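PDB 2BDV: phage-related conserved hypothetical protein, BB2244 from Bordetella bronchiseptica, which is of unknown function but, as an SRAP-family protein, probably forms protective covalent crosslinks with abasic sites in single-stranded DNA. Local coordinates for residues 87-99 with 174-188. Residues are numbered along the deposited sequence; the frame is centred on the assembly and turned at random.
Sequences KLMIGTGRILVPA and AREWVDPATPVARAK
R94 NE donates to W177 O at 2.7 Å in a nearly straight bond (N-H...O 164°) that lies in both the guanidinium and the carbonyl plane. The rest of the guanidinium reaches the turn that links helix 171-178 to helix 184-191. R94 NH2 is shared there by two weak bonds, to D179 O and T182 O, the first and last residues of a type I turn, and R94 NH1 turns back to its own segment to meet I90 O at 2.7 Å. Bonds on every nitrogen fix the rotation of the buried group and tie the helix end and interhelix turn to the loop ahead of strand 94-99.

Chi1 and an extended chi2 (-171°) carry R94 CD over one face of the W177 indole, 3.5 Å from the centroid of the six-membered ring, as a CH-pi contact; the bend at chi3 (-61°) then swings NE onto W177 O. The indole in turn gives its NE1 proton to I95 O (3.0 Å), reached within the ring plane but from above the carbonyl plane. Strand 94-99 is an outermost strand of the mixed sheet in this SRAP-family fold, paired with strand 126-133, and residues 174-178, the end of helix 171-178, pack obliquely against it.

Apolar contacts extend the interface both ways from the indole. I90 CD1 meets W177 CH2 at 3.6 Å, the two side chains crossing at about a right angle, while its CG1 and CG2 both touch V184 CG1. Beyond the pyrrole side, L96 lays CD2 near W177 CD1 and CD1 against A174 CB, with L18 of helix 11-18 touching both L96 and A174.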
# COMPACT_ATOMS: atom_id res chain seq x y z
N LYS A 87 -5.30 6.42 -14.10
CA LYS A 87 -6.50 6.21 -14.90
C LYS A 87 -6.35 4.98 -15.78
O LYS A 87 -7.33 4.46 -16.31
CB LYS A 87 -6.79 7.43 -15.79
CG LYS A 87 -5.70 7.74 -16.81
CD LYS A 87 -5.99 9.03 -17.58
CE LYS A 87 -4.74 9.55 -18.28
NZ LYS A 87 -4.99 10.76 -19.13
N LEU A 88 -5.12 4.51 -15.92
CA LEU A 88 -4.82 3.34 -16.74
C LEU A 88 -4.85 2.03 -15.97
O LEU A 88 -4.79 0.95 -16.55
CB LEU A 88 -3.44 3.53 -17.37
CG LEU A 88 -3.23 4.85 -18.12
CD1 LEU A 88 -1.74 5.03 -18.42
CD2 LEU A 88 -4.05 4.88 -19.40
N MSE A 89 -4.94 2.12 -14.65
CA MSE A 89 -4.95 0.93 -13.81
C MSE A 89 -6.17 0.81 -12.92
O MSE A 89 -6.45 -0.27 -12.41
CB MSE A 89 -3.69 0.93 -12.94
CG MSE A 89 -2.40 0.78 -13.72
SE MSE A 89 -0.86 1.33 -12.68
CE MSE A 89 -0.63 3.09 -13.46
N ILE A 90 -6.89 1.91 -12.73
CA ILE A 90 -8.07 1.90 -11.87
C ILE A 90 -9.10 0.88 -12.35
O ILE A 90 -9.92 0.39 -11.56
CB ILE A 90 -8.71 3.30 -11.81
CG1 ILE A 90 -9.87 3.29 -10.82
CG2 ILE A 90 -9.15 3.75 -13.21
CD1 ILE A 90 -9.44 2.87 -9.42
N GLY A 91 -9.05 0.53 -13.63
CA GLY A 91 -10.00 -0.43 -14.16
C GLY A 91 -9.55 -1.88 -14.07
O GLY A 91 -10.32 -2.73 -13.61
N THR A 92 -8.31 -2.15 -14.45
CA THR A 92 -7.78 -3.52 -14.47
C THR A 92 -6.54 -3.83 -13.62
O THR A 92 -6.05 -4.95 -13.64
CB THR A 92 -7.47 -3.91 -15.92
OG1 THR A 92 -6.39 -3.09 -16.42
CG2 THR A 92 -8.68 -3.66 -16.79
N GLY A 93 -6.04 -2.85 -12.88
CA GLY A 93 -4.87 -3.11 -12.06
C GLY A 93 -5.08 -3.00 -10.56
O GLY A 93 -4.11 -2.86 -9.82
N ARG A 94 -6.33 -3.09 -10.11
CA ARG A 94 -6.64 -2.98 -8.68
C ARG A 94 -6.17 -4.18 -7.85
O ARG A 94 -6.54 -5.33 -8.12
CB ARG A 94 -8.15 -2.78 -8.47
CG ARG A 94 -8.73 -1.54 -9.15
CD ARG A 94 -10.18 -1.29 -8.70
NE ARG A 94 -11.06 -2.41 -9.04
CZ ARG A 94 -11.79 -2.49 -10.15
NH1 ARG A 94 -11.77 -1.51 -11.04
NH2 ARG A 94 -12.54 -3.56 -10.36
N ILE A 95 -5.35 -3.91 -6.84
CA ILE A 95 -4.84 -4.95 -5.96
C ILE A 95 -4.90 -4.49 -4.50
O ILE A 95 -5.19 -3.33 -4.21
CB ILE A 95 -3.36 -5.28 -6.28
CG1 ILE A 95 -2.45 -4.12 -5.85
CG2 ILE A 95 -3.19 -5.53 -7.77
CD1 ILE A 95 -0.97 -4.48 -5.71
N LEU A 96 -4.61 -5.41 -3.60
CA LEU A 96 -4.58 -5.11 -2.19
C LEU A 96 -3.20 -5.50 -1.68
O LEU A 96 -2.61 -6.48 -2.14
CB LEU A 96 -5.65 -5.91 -1.44
CG LEU A 96 -7.08 -5.57 -1.85
CD1 LEU A 96 -8.04 -6.68 -1.46
CD2 LEU A 96 -7.48 -4.24 -1.19
N VAL A 97 -2.67 -4.70 -0.76
CA VAL A 97 -1.37 -4.97 -0.16
C VAL A 97 -1.59 -5.13 1.34
O VAL A 97 -1.82 -4.15 2.06
CB VAL A 97 -0.38 -3.80 -0.35
CG1 VAL A 97 0.93 -4.14 0.34
CG2 VAL A 97 -0.14 -3.55 -1.84
N PRO A 98 -1.53 -6.38 1.83
CA PRO A 98 -1.72 -6.62 3.26
C PRO A 98 -0.58 -6.05 4.10
O PRO A 98 0.57 -6.00 3.64
CB PRO A 98 -1.81 -8.14 3.33
CG PRO A 98 -0.96 -8.58 2.21
CD PRO A 98 -1.35 -7.64 1.11
N ALA A 99 -0.90 -5.61 5.31
CA ALA A 99 0.08 -5.03 6.22
C ALA A 99 -0.40 -4.98 7.68
O ALA A 99 -1.56 -4.69 7.97
CB ALA A 99 0.44 -3.62 5.76
N ALA A 174 -12.92 -4.35 0.50
CA ALA A 174 -11.67 -4.82 -0.06
C ALA A 174 -11.96 -5.88 -1.12
O ALA A 174 -11.30 -5.91 -2.17
CB ALA A 174 -10.80 -5.41 1.05
N ARG A 175 -12.93 -6.75 -0.85
CA ARG A 175 -13.30 -7.79 -1.80
C ARG A 175 -13.88 -7.15 -3.05
O ARG A 175 -13.57 -7.55 -4.16
CB ARG A 175 -14.35 -8.74 -1.21
CG ARG A 175 -13.84 -9.57 -0.07
CD ARG A 175 -14.96 -10.27 0.68
NE ARG A 175 -14.48 -10.59 2.02
CZ ARG A 175 -15.13 -10.30 3.14
NH1 ARG A 175 -16.30 -9.68 3.09
NH2 ARG A 175 -14.57 -10.59 4.31
N GLU A 176 -14.73 -6.14 -2.86
CA GLU A 176 -15.32 -5.48 -4.01
C GLU A 176 -14.23 -4.82 -4.84
O GLU A 176 -14.27 -4.87 -6.06
CB GLU A 176 -16.32 -4.43 -3.55
CG GLU A 176 -17.59 -4.41 -4.37
CD GLU A 176 -18.54 -3.36 -3.86
OE1 GLU A 176 -18.52 -3.11 -2.64
OE2 GLU A 176 -19.31 -2.79 -4.67
N TRP A 177 -13.25 -4.21 -4.17
CA TRP A 177 -12.16 -3.55 -4.87
C TRP A 177 -11.38 -4.49 -5.80
O TRP A 177 -11.13 -4.15 -6.95
CB TRP A 177 -11.21 -2.90 -3.85
CG TRP A 177 -9.93 -2.30 -4.42
CD1 TRP A 177 -8.68 -2.85 -4.38
CD2 TRP A 177 -9.79 -1.02 -5.05
NE1 TRP A 177 -7.76 -1.99 -4.94
CE2 TRP A 177 -8.42 -0.87 -5.37
CE3 TRP A 177 -10.69 0.00 -5.38
CZ2 TRP A 177 -7.92 0.28 -6.00
CZ3 TRP A 177 -10.19 1.14 -6.01
CH2 TRP A 177 -8.82 1.27 -6.31
N VAL A 178 -11.04 -5.69 -5.33
CA VAL A 178 -10.28 -6.64 -6.15
C VAL A 178 -11.11 -7.40 -7.19
O VAL A 178 -10.56 -8.03 -8.10
CB VAL A 178 -9.51 -7.66 -5.25
CG1 VAL A 178 -10.50 -8.50 -4.44
CG2 VAL A 178 -8.65 -8.58 -6.11
N ASP A 179 -12.44 -7.34 -7.06
CA ASP A 179 -13.39 -8.01 -7.97
C ASP A 179 -13.39 -7.35 -9.35
O ASP A 179 -13.90 -6.24 -9.53
CB ASP A 179 -14.80 -7.95 -7.35
CG ASP A 179 -15.81 -8.89 -8.04
OD1 ASP A 179 -16.81 -9.25 -7.39
OD2 ASP A 179 -15.61 -9.24 -9.22
N PRO A 180 -12.83 -8.04 -10.35
CA PRO A 180 -12.76 -7.52 -11.72
C PRO A 180 -14.11 -7.09 -12.29
O PRO A 180 -14.18 -6.30 -13.23
CB PRO A 180 -12.12 -8.68 -12.50
CG PRO A 180 -12.58 -9.88 -11.75
CD PRO A 180 -12.44 -9.46 -10.31
N ALA A 181 -15.19 -7.60 -11.70
CA ALA A 181 -16.54 -7.27 -12.16
C ALA A 181 -17.01 -5.88 -11.72
O ALA A 181 -17.88 -5.29 -12.35
CB ALA A 181 -17.52 -8.32 -11.66
N THR A 182 -16.44 -5.35 -10.63
CA THR A 182 -16.85 -4.03 -10.16
C THR A 182 -16.35 -2.94 -11.08
O THR A 182 -15.16 -2.85 -11.37
CB THR A 182 -16.34 -3.75 -8.73
OG1 THR A 182 -14.93 -3.53 -8.76
CG2 THR A 182 -16.65 -4.92 -7.81
N PRO A 183 -17.25 -2.08 -11.58
CA PRO A 183 -16.88 -0.99 -12.48
C PRO A 183 -15.98 0.04 -11.82
O PRO A 183 -15.96 0.17 -10.59
CB PRO A 183 -18.23 -0.41 -12.89
CG PRO A 183 -19.05 -0.62 -11.66
CD PRO A 183 -18.69 -2.03 -11.26
N VAL A 184 -15.22 0.77 -12.64
CA VAL A 184 -14.30 1.80 -12.19
C VAL A 184 -15.01 2.86 -11.34
O VAL A 184 -14.43 3.41 -10.40
CB VAL A 184 -13.63 2.52 -13.40
CG1 VAL A 184 -12.73 3.65 -12.91
CG2 VAL A 184 -12.82 1.52 -14.21
N ALA A 185 -16.25 3.15 -11.70
CA ALA A 185 -17.04 4.14 -10.98
C ALA A 185 -17.23 3.68 -9.55
O ALA A 185 -17.14 4.48 -8.61
CB ALA A 185 -18.41 4.32 -11.66
N ARG A 186 -17.51 2.39 -9.38
CA ARG A 186 -17.72 1.82 -8.06
C ARG A 186 -16.39 1.80 -7.31
O ARG A 186 -16.36 2.02 -6.10
CB ARG A 186 -18.29 0.40 -8.18
CG ARG A 186 -18.45 -0.34 -6.85
CD ARG A 186 -19.33 0.42 -5.86
NE ARG A 186 -19.17 -0.08 -4.49
CZ ARG A 186 -19.49 0.61 -3.40
NH1 ARG A 186 -19.99 1.84 -3.52
NH2 ARG A 186 -19.30 0.10 -2.20
N ALA A 187 -15.31 1.55 -8.03
CA ALA A 187 -13.98 1.50 -7.44
C ALA A 187 -13.60 2.85 -6.84
O ALA A 187 -13.04 2.92 -5.75
CB ALA A 187 -12.95 1.10 -8.49
N LYS A 188 -13.91 3.92 -7.55
CA LYS A 188 -13.58 5.25 -7.05
C LYS A 188 -14.32 5.56 -5.74
O LYS A 188 -13.73 6.13 -4.83
CB LYS A 188 -13.88 6.29 -8.12
CG LYS A 188 -12.86 6.23 -9.25
CD LYS A 188 -13.33 7.00 -10.47
CE LYS A 188 -12.32 6.89 -11.60
NZ LYS A 188 -12.92 7.38 -12.88
O HOH W 1 -13.14 -2.21 -14.04